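Local coordinates for protein maltose operon transcriptional repressor (Staphylococcus aureus subsp. aureus Mu50, PDB 3HCW) that probably represses transcription of the maltose operon by binding DNA, with a periplasmic-binding-protein-like region of the LacI type that is likely to sense a sugar effector, at residues M53-L56 with M57-V60; I83-M86 with L87-E90; E174-L177 with N178-N182; L187-P190 with N191-Q194. All blocks are in the same frame, centred on the assembly; numbering follows the deposited sequence. Where two conformers were deposited one is given.

Contact 1. Residues M53-L56 with M57-V60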
ATOM      1  N   MET A  53      20.087  -7.444  -8.682  1.00 62.08           N
ATOM      2  CA  MET A  53      20.893  -8.497  -8.050  1.00 66.14           C
ATOM      3  C   MET A  53      22.374  -8.165  -7.822  1.00 72.69           C
ATOM      4  O   MET A  53      22.927  -8.489  -6.764  1.00 75.80           O
ATOM      5  CB  MET A  53      20.766  -9.817  -8.823  1.00 66.80           C
ATOM      6  CG  MET A  53      21.262 -11.032  -8.047  1.00 67.18           C
ATOM      7  SD  MET A  53      20.660 -10.960  -6.350  1.00 69.55           S
ATOM      8  CE  MET A  53      21.707 -12.160  -5.554  1.00 56.97           C
ATOM      9  N   ASN A  54      23.016  -7.538  -8.803  1.00 69.53           N
ATOM     10  CA  ASN A  54      24.425  -7.178  -8.668  1.00 72.84           C
ATOM     11  C   ASN A  54      24.643  -6.098  -7.608  1.00 71.33           C
ATOM     12  O   ASN A  54      25.608  -6.158  -6.844  1.00 66.32           O
ATOM     13  CB  ASN A  54      25.012  -6.758 -10.018  1.00 76.98           C
ATOM     14  CG  ASN A  54      25.024  -7.895 -11.028  1.00 84.51           C
ATOM     15  OD1 ASN A  54      24.603  -7.723 -12.171  1.00 92.23           O
ATOM     16  ND2 ASN A  54      25.498  -9.070 -10.606  1.00 73.81           N
ATOM     17  N   ASP A  55      23.723  -5.136  -7.563  1.00 68.87           N
ATOM     18  CA  ASP A  55      23.732  -4.075  -6.559  1.00 71.10           C
ATOM     19  C   ASP A  55      23.354  -4.580  -5.159  1.00 72.18           C
ATOM     20  O   ASP A  55      23.854  -4.064  -4.160  1.00 75.25           O
ATOM     21  CB  ASP A  55      22.805  -2.928  -6.982  1.00 73.06           C
ATOM     22  CG  ASP A  55      23.380  -2.081  -8.114  1.00 78.80           C
ATOM     23  OD1 ASP A  55      24.574  -2.232  -8.452  1.00 82.85           O
ATOM     24  OD2 ASP A  55      22.629  -1.251  -8.666  1.00 77.78           O
ATOM     25  N   LEU A  56      22.471  -5.579  -5.093  1.00 69.44           N
ATOM     26  CA  LEU A  56      22.043  -6.166  -3.818  1.00 64.64           C
ATOM     27  C   LEU A  56      23.138  -7.054  -3.252  1.00 60.09           C
ATOM     28  O   LEU A  56      23.274  -7.175  -2.036  1.00 57.39           O
ATOM     29  CB  LEU A  56      20.726  -6.948  -3.972  1.00 64.96           C
ATOM     30  CG  LEU A  56      19.907  -7.400  -2.752  1.00 62.25           C
ATOM     31  CD1 LEU A  56      19.132  -6.254  -2.111  1.00 55.58           C
ATOM     32  CD2 LEU A  56      18.938  -8.495  -3.160  1.00 61.69           C
ATOM     33  N   MET A  57      23.923  -7.667  -4.135  1.00 64.53           N
ATOM     34  CA  MET A  57      25.122  -8.392  -3.710  1.00 76.10           C
ATOM     35  C   MET A  57      26.176  -7.428  -3.171  1.00 73.75           C
ATOM     36  O   MET A  57      26.884  -7.741  -2.216  1.00 71.76           O
ATOM     37  CB  MET A  57      25.698  -9.236  -4.849  1.00 77.66           C
ATOM     38  CG  MET A  57      24.985 -10.562  -5.050  1.00 80.65           C
ATOM     39  SD  MET A  57      25.869 -11.717  -6.115  1.00 91.55           S
ATOM     40  CE  MET A  57      26.914 -12.560  -4.923  1.00 83.99           C
ATOM     41  N   ASP A  58      26.255  -6.247  -3.780  1.00 75.88           N
ATOM     42  CA  ASP A  58      27.179  -5.211  -3.336  1.00 78.24           C
ATOM     43  C   ASP A  58      26.796  -4.652  -1.973  1.00 72.14           C
ATOM     44  O   ASP A  58      27.628  -4.616  -1.064  1.00 74.00           O
ATOM     45  CB  ASP A  58      27.279  -4.086  -4.376  1.00 80.58           C
ATOM     46  CG  ASP A  58      28.105  -4.481  -5.590  1.00 80.53           C
ATOM     47  OD1 ASP A  58      28.861  -5.475  -5.509  1.00 69.42           O
ATOM     48  OD2 ASP A  58      27.997  -3.795  -6.628  1.00 89.03           O
ATOM     49  N   GLU A  59      25.534  -4.251  -1.825  1.00 64.84           N
ATOM     50  CA  GLU A  59      25.094  -3.552  -0.619  1.00 57.70           C
ATOM     51  C   GLU A  59      24.936  -4.438   0.619  1.00 61.84           C
ATOM     52  O   GLU A  59      25.059  -3.950   1.744  1.00 66.02           O
ATOM     53  CB  GLU A  59      23.857  -2.683  -0.885  1.00 55.68           C
ATOM     54  CG  GLU A  59      22.503  -3.279  -0.581  1.00 53.63           C
ATOM     55  CD  GLU A  59      21.569  -2.243   0.017  1.00 60.22           C
ATOM     56  OE1 GLU A  59      20.502  -1.966  -0.566  1.00 51.14           O
ATOM     57  OE2 GLU A  59      21.916  -1.683   1.073  1.00 69.62           O
ATOM     58  N   VAL A  60      24.684  -5.731   0.418  1.00 59.39           N
ATOM     59  CA  VAL A  60      24.666  -6.673   1.534  1.00 52.80           C
ATOM     60  C   VAL A  60      26.102  -6.979   1.957  1.00 57.96           C
ATOM     61  O   VAL A  60      26.385  -7.055   3.152  1.00 63.46           O
ATOM     62  CB  VAL A  60      23.864  -7.960   1.216  1.00 53.52           C
ATOM     63  CG1 VAL A  60      24.153  -9.069   2.240  1.00 45.56           C
ATOM     64  CG2 VAL A  60      22.364  -7.652   1.167  1.00 43.05           C
TER
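Met53 and Met57 meet one helical turn apart, the terminal CE of Met53 lying 3.7 Å from CG of Met57. The bend at chi2 of Met53 (44°) folds its thioether along the helix to make this touch. CG of Met57 rests against the backbone, 3.4 Å from Met53 O, the same oxygen that accepts the hydrogen bond from Met57 N (2.9 Å). The i to i+4 pattern continues with Glu59 N to Asp55 O at 2.9 Å and Val60 N to Leu56 O at 3.2 Å. On another side of the helix Asp55 OD1 lies 4.2 Å from Asp58 OD2, the two carboxylate planes 34° apart. Asp55 OD2 is held by ND2 of Asn52, just before the helix, while Glu59 OE1 turns back to the amide of Val49. Further out, both methionines pack on Pro82 and the helix it begins, and Leu56 and Val60 press on Val13 of strand 9-13. The helix is amphipathic here: Leu56 and Val60 are buried, the methionines line the seam with helix 82-89, and the two aspartates would repel each other mildly, a cost probably reduced by the Asn52 bond and by their place in the first turns.

Contact 2. Residues I83-M86 with L87-E90; sequences IKQM and LIDE
Ile88 lays its CG1-CD1 arm over the carbonyl oxygen of Lys84, with CG1 3.3 Å from Lys84 O. CG1 stands anti to the carbonyl carbon of Ile88 (chi1 -75°), which turns the arm back along the helix. The tip, CD1, also comes within 4.1 Å of Gln85 OE1. Leu87 does the same, its branch carbon CG sitting 3.3 Å from Ile83 O, so each aliphatic group packs on the carbonyl oxygen four residues back. A bend at chi2 of Gln85 brings its amide near Asp89, NE2 3.4 Å from Asp89 OD1, with the amide and carboxylate planes 72° apart. That same OD1 lies 3.0 Å from Gln85 O, two acceptors, while Asp89 N donates to Gln85 O at 2.8 Å. Asp89 lies in the last turn, where the helix dipole would be expected to disfavour a negative charge slightly. Glu90 N to Met86 O at 2.9 Å is the final bond, Glu90 being the first residue to leave helical angles. Leu87 reaches Phe72 and Leu74 of one strand and Phe94 of another. Helix 82-89 is the connection in the beta-alpha-beta unit formed with strands 71-74 and 94-97, the repeating element of the periplasmic-binding-protein-like fold.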
ATOM      1  N   ILE A  83      23.186 -14.410  -2.703  1.00 74.02           N
ATOM      2  CA  ILE A  83      23.266 -13.600  -1.489  1.00 70.73           C
ATOM      3  C   ILE A  83      22.981 -14.453  -0.235  1.00 68.53           C
ATOM      4  O   ILE A  83      23.513 -14.172   0.833  1.00 66.38           O
ATOM      5  CB  ILE A  83      22.433 -12.269  -1.612  1.00 69.77           C
ATOM      6  CG1 ILE A  83      22.668 -11.323  -0.427  1.00 79.77           C
ATOM      7  CG2 ILE A  83      20.982 -12.542  -1.805  1.00 56.92           C
ATOM      8  CD1 ILE A  83      21.606 -11.382   0.668  1.00 75.80           C
ATOM      9  N   LYS A  84      22.178 -15.509  -0.380  1.00 68.00           N
ATOM     10  CA  LYS A  84      22.079 -16.549   0.650  1.00 64.36           C
ATOM     11  C   LYS A  84      23.412 -17.300   0.758  1.00 63.02           C
ATOM     12  O   LYS A  84      23.829 -17.661   1.858  1.00 61.17           O
ATOM     13  CB  LYS A  84      20.928 -17.523   0.357  1.00 65.04           C
ATOM     14  CG  LYS A  84      20.650 -18.554   1.469  1.00 67.52           C
ATOM     15  CD  LYS A  84      19.338 -19.314   1.255  1.00 72.62           C
ATOM     16  CE  LYS A  84      19.460 -20.395   0.185  1.00 82.78           C
ATOM     17  NZ  LYS A  84      18.136 -20.979  -0.169  1.00 90.73           N
ATOM     18  N   GLN A  85      24.070 -17.522  -0.384  1.00 65.16           N
ATOM     19  CA  GLN A  85      25.426 -18.091  -0.421  1.00 66.75           C
ATOM     20  C   GLN A  85      26.482 -17.192   0.226  1.00 66.18           C
ATOM     21  O   GLN A  85      27.410 -17.687   0.867  1.00 66.00           O
ATOM     22  CB  GLN A  85      25.850 -18.433  -1.855  1.00 67.50           C
ATOM     23  CG  GLN A  85      25.743 -19.914  -2.199  1.00 76.92           C
ATOM     24  CD  GLN A  85      26.526 -20.810  -1.242  1.00 78.90           C
ATOM     25  OE1 GLN A  85      25.966 -21.732  -0.643  1.00 75.31           O
ATOM     26  NE2 GLN A  85      27.822 -20.539  -1.092  1.00 78.71           N
ATOM     27  N   MET A  86      26.323 -15.879   0.049  1.00 66.88           N
ATOM     28  CA  MET A  86      27.199 -14.870   0.657  1.00 59.63           C
ATOM     29  C   MET A  86      27.192 -14.987   2.184  1.00 60.38           C
ATOM     30  O   MET A  86      28.250 -15.128   2.794  1.00 60.70           O
ATOM     31  CB  MET A  86      26.779 -13.463   0.198  1.00 55.81           C
ATOM     32  CG  MET A  86      27.637 -12.293   0.701  1.00 36.28           C
ATOM     33  SD  MET A  86      27.055 -10.749  -0.032  1.00 50.36           S
ATOM     34  CE  MET A  86      27.838 -10.874  -1.635  1.00 65.46           C
ATOM     35  N   LEU A  87      25.998 -14.977   2.782  1.00 61.19           N
ATOM     36  CA  LEU A  87      25.838 -15.110   4.239  1.00 62.54           C
ATOM     37  C   LEU A  87      26.306 -16.459   4.779  1.00 61.79           C
ATOM     38  O   LEU A  87      26.673 -16.566   5.950  1.00 64.32           O
ATOM     39  CB  LEU A  87      24.384 -14.887   4.655  1.00 63.35           C
ATOM     40  CG  LEU A  87      23.585 -13.702   4.114  1.00 65.38           C
ATOM     41  CD1 LEU A  87      22.145 -13.833   4.550  1.00 64.89           C
ATOM     42  CD2 LEU A  87      24.158 -12.362   4.544  1.00 59.88           C
ATOM     43  N   ILE A  88      26.277 -17.483   3.927  1.00 67.66           N
ATOM     44  CA  ILE A  88      26.799 -18.805   4.275  1.00 68.76           C
ATOM     45  C   ILE A  88      28.331 -18.805   4.236  1.00 69.09           C
ATOM     46  O   ILE A  88      28.977 -19.294   5.172  1.00 64.68           O
ATOM     47  CB  ILE A  88      26.178 -19.920   3.382  1.00 71.75           C
ATOM     48  CG1 ILE A  88      24.736 -20.197   3.832  1.00 71.05           C
ATOM     49  CG2 ILE A  88      27.006 -21.216   3.430  1.00 70.45           C
ATOM     50  CD1 ILE A  88      23.872 -20.902   2.805  1.00 63.81           C
ATOM     51  N   ASP A  89      28.894 -18.232   3.169  1.00 74.20           N
ATOM     52  CA  ASP A  89      30.350 -18.086   3.014  1.00 79.93           C
ATOM     53  C   ASP A  89      30.982 -17.258   4.135  1.00 82.19           C
ATOM     54  O   ASP A  89      32.029 -17.625   4.676  1.00 83.93           O
ATOM     55  CB  ASP A  89      30.694 -17.445   1.661  1.00 77.34           C
ATOM     56  CG  ASP A  89      30.496 -18.393   0.488  1.00 85.05           C
ATOM     57  OD1 ASP A  89      30.015 -17.931  -0.573  1.00 81.52           O
ATOM     58  OD2 ASP A  89      30.819 -19.595   0.621  1.00 81.62           O
ATOM     59  N   GLU A  90      30.324 -16.155   4.490  1.00 79.15           N
ATOM     60  CA  GLU A  90      30.883 -15.188   5.428  1.00 76.04           C
ATOM     61  C   GLU A  90      30.317 -15.324   6.846  1.00 72.11           C
ATOM     62  O   GLU A  90      30.335 -14.368   7.627  1.00 71.31           O
ATOM     63  CB  GLU A  90      30.734 -13.768   4.876  1.00 76.52           C
ATOM     64  CG  GLU A  90      31.136 -13.665   3.404  1.00 87.47           C
ATOM     65  CD  GLU A  90      32.102 -12.535   3.111  1.00 96.57           C
ATOM     66  OE1 GLU A  90      32.943 -12.706   2.202  1.00 95.10           O
ATOM     67  OE2 GLU A  90      32.026 -11.481   3.780  1.00104.43           O
TER

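Contact 3. Residues E174-L177 with N178-N182; sequences EVIL and NYMQN
Helix 173-187 follows the outermost strand 163-169, and this contact is two turns of that helix read along its flanks. Val175 and Tyr179 lie side by side and point the same way, Val175 CG1 3.7 Å from Tyr179 CE2. The ring carbon CD2 comes 3.2 Å from Val175 O, approaching at an oblique angle, and this oxygen also accepts the rather long backbone hydrogen bond from Tyr179 N (3.3 Å). Both side chains rest on Thr169, so the pair fastens the helix to the edge strand, as expected of an alpha/beta layer in the periplasmic-binding-protein-like domain. A different flank faces helix 201-213: Ile176 and Met180 both pack on Val210, and Ile176 CG2 is 4.3 Å from Met180 CG. On the exposed side the extended Gln181 side chain crosses Leu177, its NE2 3.6 Å from Leu177 CD1. Leu177 holds CG anti to its own nitrogen (chi1 177°), which places CG and CD1 beside the side-chain amide of Gln181. Asn178 O is gripped twice by Asn182: the backbone N and the side-chain ND2 each stand 3.2 Å away and arrive from opposite faces of the carbonyl plane, the ND2 bond running nearly straight at 166°.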
ATOM      1  N   GLU A 174      -0.052  -3.152 -21.261  1.00 45.74           N
ATOM      2  CA  GLU A 174      -0.065  -3.646 -22.637  1.00 56.89           C
ATOM      3  C   GLU A 174       0.031  -5.171 -22.695  1.00 46.97           C
ATOM      4  O   GLU A 174      -0.731  -5.819 -23.422  1.00 47.52           O
ATOM      5  CB  GLU A 174       1.075  -3.007 -23.442  1.00 54.48           C
ATOM      6  CG  GLU A 174       1.111  -3.384 -24.929  1.00 74.56           C
ATOM      7  CD  GLU A 174       2.479  -3.157 -25.570  1.00 81.57           C
ATOM      8  OE1 GLU A 174       2.896  -1.981 -25.688  1.00 98.69           O
ATOM      9  OE2 GLU A 174       3.133  -4.153 -25.959  1.00 87.17           O
ATOM     10  N   VAL A 175       0.944  -5.732 -21.906  1.00 49.32           N
ATOM     11  CA  VAL A 175       1.189  -7.177 -21.913  1.00 43.02           C
ATOM     12  C   VAL A 175       0.002  -7.965 -21.358  1.00 40.06           C
ATOM     13  O   VAL A 175      -0.422  -8.941 -21.984  1.00 41.41           O
ATOM     14  CB  VAL A 175       2.512  -7.548 -21.193  1.00 43.97           C
ATOM     15  CG1 VAL A 175       2.804  -9.031 -21.335  1.00 41.13           C
ATOM     16  CG2 VAL A 175       3.666  -6.764 -21.786  1.00 47.22           C
ATOM     17  N   ILE A 176      -0.534  -7.530 -20.212  1.00 33.14           N
ATOM     18  CA  ILE A 176      -1.731  -8.135 -19.611  1.00 39.19           C
ATOM     19  C   ILE A 176      -2.908  -8.047 -20.583  1.00 34.41           C
ATOM     20  O   ILE A 176      -3.588  -9.051 -20.830  1.00 39.87           O
ATOM     21  CB  ILE A 176      -2.172  -7.450 -18.272  1.00 40.05           C
ATOM     22  CG1 ILE A 176      -1.012  -7.299 -17.266  1.00 47.43           C
ATOM     23  CG2 ILE A 176      -3.384  -8.172 -17.665  1.00 40.47           C
ATOM     24  CD1 ILE A 176      -0.684  -8.507 -16.453  1.00 59.05           C
ATOM     25  N   LEU A 177      -3.124  -6.847 -21.133  1.00 37.44           N
ATOM     26  CA  LEU A 177      -4.177  -6.588 -22.119  1.00 42.26           C
ATOM     27  C   LEU A 177      -4.153  -7.570 -23.278  1.00 40.45           C
ATOM     28  O   LEU A 177      -5.202  -8.087 -23.658  1.00 45.62           O
ATOM     29  CB  LEU A 177      -4.123  -5.138 -22.648  1.00 42.63           C
ATOM     30  CG  LEU A 177      -5.106  -4.683 -23.747  1.00 48.12           C
ATOM     31  CD1 LEU A 177      -6.596  -4.891 -23.376  1.00 26.31           C
ATOM     32  CD2 LEU A 177      -4.854  -3.223 -24.141  1.00 39.86           C
ATOM     33  N   ASN A 178      -2.964  -7.844 -23.814  1.00 39.88           N
ATOM     34  CA  ASN A 178      -2.828  -8.777 -24.932  1.00 38.90           C
ATOM     35  C   ASN A 178      -3.250 -10.195 -24.551  1.00 39.41           C
ATOM     36  O   ASN A 178      -3.946 -10.864 -25.317  1.00 40.57           O
ATOM     37  CB  ASN A 178      -1.398  -8.767 -25.479  1.00 50.94           C
ATOM     38  CG  ASN A 178      -1.170  -9.840 -26.524  1.00 60.08           C
ATOM     39  OD1 ASN A 178      -1.664  -9.739 -27.649  1.00 81.17           O
ATOM     40  ND2 ASN A 178      -0.433 -10.882 -26.155  1.00 60.09           N
ATOM     41  N   TYR A 179      -2.831 -10.638 -23.364  1.00 37.50           N
ATOM     42  CA  TYR A 179      -3.220 -11.947 -22.847  1.00 36.63           C
ATOM     43  C   TYR A 179      -4.731 -12.068 -22.618  1.00 37.50           C
ATOM     44  O   TYR A 179      -5.309 -13.100 -22.930  1.00 35.83           O
ATOM     45  CB  TYR A 179      -2.463 -12.287 -21.555  1.00 39.21           C
ATOM     46  CG  TYR A 179      -1.022 -12.684 -21.755  1.00 44.89           C
ATOM     47  CD1 TYR A 179      -0.672 -13.733 -22.611  1.00 55.52           C
ATOM     48  CD2 TYR A 179      -0.004 -12.025 -21.077  1.00 42.33           C
ATOM     49  CE1 TYR A 179       0.659 -14.095 -22.797  1.00 48.55           C
ATOM     50  CE2 TYR A 179       1.328 -12.387 -21.247  1.00 38.27           C
ATOM     51  CZ  TYR A 179       1.653 -13.415 -22.109  1.00 51.56           C
ATOM     52  OH  TYR A 179       2.975 -13.765 -22.275  1.00 57.72           O
ATOM     53  N   MET A 180      -5.361 -11.023 -22.081  1.00 30.38           N
ATOM     54  CA  MET A 180      -6.802 -11.070 -21.836  1.00 37.01           C
ATOM     55  C   MET A 180      -7.615 -10.876 -23.111  1.00 35.94           C
ATOM     56  O   MET A 180      -8.712 -11.410 -23.210  1.00 34.63           O
ATOM     57  CB  MET A 180      -7.250 -10.086 -20.734  1.00 41.54           C
ATOM     58  CG  MET A 180      -6.735 -10.373 -19.302  1.00 29.45           C
ATOM     59  SD  MET A 180      -7.183 -11.982 -18.614  1.00 27.31           S
ATOM     60  CE  MET A 180      -5.673 -12.919 -18.878  1.00 36.75           C
ATOM     61  N   GLN A 181      -7.078 -10.125 -24.079  1.00 44.10           N
ATOM     62  CA  GLN A 181      -7.684 -10.013 -25.424  1.00 38.56           C
ATOM     63  C   GLN A 181      -7.834 -11.370 -26.099  1.00 41.60           C
ATOM     64  O   GLN A 181      -8.893 -11.677 -26.658  1.00 38.58           O
ATOM     65  CB  GLN A 181      -6.877  -9.082 -26.333  1.00 43.82           C
ATOM     66  CG  GLN A 181      -7.289  -7.623 -26.252  1.00 36.92           C
ATOM     67  CD  GLN A 181      -6.303  -6.679 -26.930  1.00 48.77           C
ATOM     68  OE1 GLN A 181      -5.231  -7.094 -27.399  1.00 50.31           O
ATOM     69  NE2 GLN A 181      -6.668  -5.395 -26.987  1.00 40.41           N
ATOM     70  N   ASN A 182      -6.775 -12.179 -26.026  1.00 36.64           N
ATOM     71  CA  ASN A 182      -6.796 -13.570 -26.492  1.00 38.01           C
ATOM     72  C   ASN A 182      -7.899 -14.446 -25.903  1.00 43.28           C
ATOM     73  O   ASN A 182      -8.371 -15.371 -26.564  1.00 43.76           O
ATOM     74  CB  ASN A 182      -5.454 -14.232 -26.202  1.00 51.09           C
ATOM     75  CG  ASN A 182      -4.526 -14.194 -27.383  1.00 57.91           C
ATOM     76  OD1 ASN A 182      -4.407 -15.176 -28.110  1.00 72.51           O
ATOM     77  ND2 ASN A 182      -3.871 -13.057 -27.595  1.00 48.06           N
TER

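Contact 4. Residues L187-P190 with N191-Q194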
ATOM      1  N   LEU A 187     -14.015 -15.883 -22.386  1.00 38.60           N
ATOM      2  CA  LEU A 187     -14.365 -15.217 -21.135  1.00 38.98           C
ATOM      3  C   LEU A 187     -15.778 -14.629 -21.164  1.00 50.10           C
ATOM      4  O   LEU A 187     -16.363 -14.361 -20.117  1.00 53.93           O
ATOM      5  CB  LEU A 187     -13.333 -14.129 -20.778  1.00 38.05           C
ATOM      6  CG  LEU A 187     -11.907 -14.584 -20.405  1.00 33.04           C
ATOM      7  CD1 LEU A 187     -11.029 -13.411 -20.003  1.00 40.53           C
ATOM      8  CD2 LEU A 187     -11.859 -15.640 -19.308  1.00 33.90           C
ATOM      9  N   LYS A 188     -16.323 -14.457 -22.368  1.00 53.67           N
ATOM     10  CA  LYS A 188     -17.658 -13.906 -22.570  0.60 47.88           C
ATOM     11  C   LYS A 188     -18.691 -14.986 -22.922  1.00 43.29           C
ATOM     12  O   LYS A 188     -19.877 -14.696 -23.071  1.00 53.37           O
ATOM     13  CB  LYS A 188     -17.613 -12.839 -23.668  0.60 49.25           C
ATOM     14  CG  LYS A 188     -18.385 -11.572 -23.345  0.60 48.85           C
ATOM     15  CD  LYS A 188     -17.549 -10.608 -22.511  0.60 48.19           C
ATOM     16  CE  LYS A 188     -18.226  -9.249 -22.404  0.60 50.81           C
ATOM     17  NZ  LYS A 188     -19.332  -9.234 -21.407  0.60 31.73           N
ATOM     18  N   ASP A 189     -18.230 -16.227 -23.068  1.00 48.96           N
ATOM     19  CA  ASP A 189     -19.118 -17.348 -23.353  1.00 55.86           C
ATOM     20  C   ASP A 189     -19.909 -17.742 -22.101  1.00 57.41           C
ATOM     21  O   ASP A 189     -19.317 -18.142 -21.097  1.00 57.94           O
ATOM     22  CB  ASP A 189     -18.332 -18.550 -23.880  1.00 51.14           C
ATOM     23  CG  ASP A 189     -19.212 -19.543 -24.632  1.00 54.76           C
ATOM     24  OD1 ASP A 189     -18.887 -19.853 -25.795  1.00 69.58           O
ATOM     25  OD2 ASP A 189     -20.226 -20.013 -24.074  1.00 45.99           O
ATOM     26  N   PRO A 190     -21.250 -17.640 -22.164  1.00 58.27           N
ATOM     27  CA  PRO A 190     -22.132 -17.917 -21.025  1.00 56.58           C
ATOM     28  C   PRO A 190     -22.234 -19.397 -20.663  1.00 57.87           C
ATOM     29  O   PRO A 190     -22.575 -19.728 -19.525  1.00 62.15           O
ATOM     30  CB  PRO A 190     -23.495 -17.399 -21.498  1.00 59.96           C
ATOM     31  CG  PRO A 190     -23.228 -16.605 -22.743  1.00 61.88           C
ATOM     32  CD  PRO A 190     -22.021 -17.232 -23.350  1.00 63.19           C
ATOM     33  N   ASN A 191     -21.941 -20.272 -21.620  1.00 54.77           N
ATOM     34  CA  ASN A 191     -21.906 -21.720 -21.388  1.00 58.31           C
ATOM     35  C   ASN A 191     -20.667 -22.229 -20.644  1.00 52.73           C
ATOM     36  O   ASN A 191     -20.678 -23.346 -20.121  1.00 48.49           O
ATOM     37  CB  ASN A 191     -22.055 -22.487 -22.714  1.00 70.32           C
ATOM     38  CG  ASN A 191     -23.388 -23.213 -22.835  1.00 76.86           C
ATOM     39  OD1 ASN A 191     -23.866 -23.834 -21.882  1.00 78.52           O
ATOM     40  ND2 ASN A 191     -23.984 -23.153 -24.020  1.00 81.56           N
ATOM     41  N   ILE A 192     -19.600 -21.430 -20.613  1.00 50.86           N
ATOM     42  CA  ILE A 192     -18.365 -21.836 -19.925  1.00 51.54           C
ATOM     43  C   ILE A 192     -18.126 -21.015 -18.648  1.00 45.06           C
ATOM     44  O   ILE A 192     -17.962 -19.790 -18.689  1.00 45.46           O
ATOM     45  CB  ILE A 192     -17.109 -21.855 -20.867  1.00 53.02           C
ATOM     46  CG1 ILE A 192     -17.217 -22.978 -21.903  1.00 53.73           C
ATOM     47  CG2 ILE A 192     -15.830 -22.094 -20.072  1.00 48.69           C
ATOM     48  CD1 ILE A 192     -17.756 -22.559 -23.244  1.00 65.68           C
ATOM     49  N   LYS A 193     -18.125 -21.708 -17.515  1.00 41.39           N
ATOM     50  CA  LYS A 193     -17.913 -21.064 -16.226  1.00 52.52           C
ATOM     51  C   LYS A 193     -16.410 -21.003 -15.912  1.00 48.07           C
ATOM     52  O   LYS A 193     -15.748 -22.042 -15.783  1.00 44.36           O
ATOM     53  CB  LYS A 193     -18.723 -21.774 -15.128  1.00 50.05           C
ATOM     54  CG  LYS A 193     -20.194 -22.031 -15.519  1.00 64.26           C
ATOM     55  CD  LYS A 193     -21.139 -22.113 -14.319  1.00 63.57           C
ATOM     56  CE  LYS A 193     -21.171 -23.501 -13.687  1.00 66.93           C
ATOM     57  NZ  LYS A 193     -21.767 -24.530 -14.587  1.00 84.21           N
ATOM     58  N   GLN A 194     -15.867 -19.788 -15.827  1.00 43.57           N
ATOM     59  CA  GLN A 194     -14.423 -19.620 -15.601  1.00 43.59           C
ATOM     60  C   GLN A 194     -14.034 -18.886 -14.323  1.00 38.37           C
ATOM     61  O   GLN A 194     -14.811 -18.114 -13.768  1.00 39.05           O
ATOM     62  CB  GLN A 194     -13.757 -18.961 -16.805  1.00 45.04           C
ATOM     63  CG  GLN A 194     -13.360 -19.944 -17.885  1.00 57.29           C
ATOM     64  CD  GLN A 194     -13.442 -19.352 -19.270  1.00 60.35           C
ATOM     65  OE1 GLN A 194     -14.417 -18.683 -19.618  1.00 53.72           O
ATOM     66  NE2 GLN A 194     -12.421 -19.610 -20.082  1.00 69.11           N
TER
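Asp189 OD2 accepts the backbone N-H of Asn191 at 3.0 Å, using the anti lone pair that faces away from OD1. The N-H...O angle of 141° shows a moderately bent bond. The carboxylate is swung there by a chi1 of -160°, which sets CG opposite the aspartate nitrogen and beside the carbonyl carbon, within range of the amide two residues on. CB of Asn191 follows its own amide to the same oxygen, 3.4 Å from OD2. A side-chain oxygen of an Asp or Asn at position i bound to the backbone N-H of i+2 makes an Asx turn. Here it overlies a type I beta turn running from Asp189 to Ile192, with Pro190 in the second position, where its phi of -72° suits the turn. The closing bond of that turn, Ile192 N to Asp189 O, is weak and 3.3 Å long, so the side-chain bond is the shorter of the two. Ile192 then lays CD1 over the carboxylate carbon, 3.6 Å from Asp189 CG, putting a methyl group against one side of the charged group. In the fold this turn links helix 173-187 to strand 194-198 of the periplasmic-binding-protein-like domain. The chain nearly reverses, and at the base the Gln194 side chain crosses Leu187 at about a right angle, OE1 lying 4.0 Å from Leu187 CD2. Gln194 NE2 is hydrogen-bonded to Glu133, while Leu187 and Gln194 both pack on Val222 of the neighbouring strand 222-227.

From the N terminus, contact 1 comes first, in helix 53-65 between strands 44-47 and 71-74. Contact 2 follows in helix 82-89, which bridges strands 71-74 and 94-97. The two touch: Val60 CG1 meets Ile83 CD1 at 3.8 Å, so neighbouring helices on one part of the sheet pack together. Much later, contact 3 occupies helix 173-187, and contact 4 turns the chain from that helix into strand 194-198; their centres are about 18 Å apart. None nests or crosses; all four run in series, each local. Contacts 1 and 4 lie on opposite sides of the chain's centre, about 47 Å between centres.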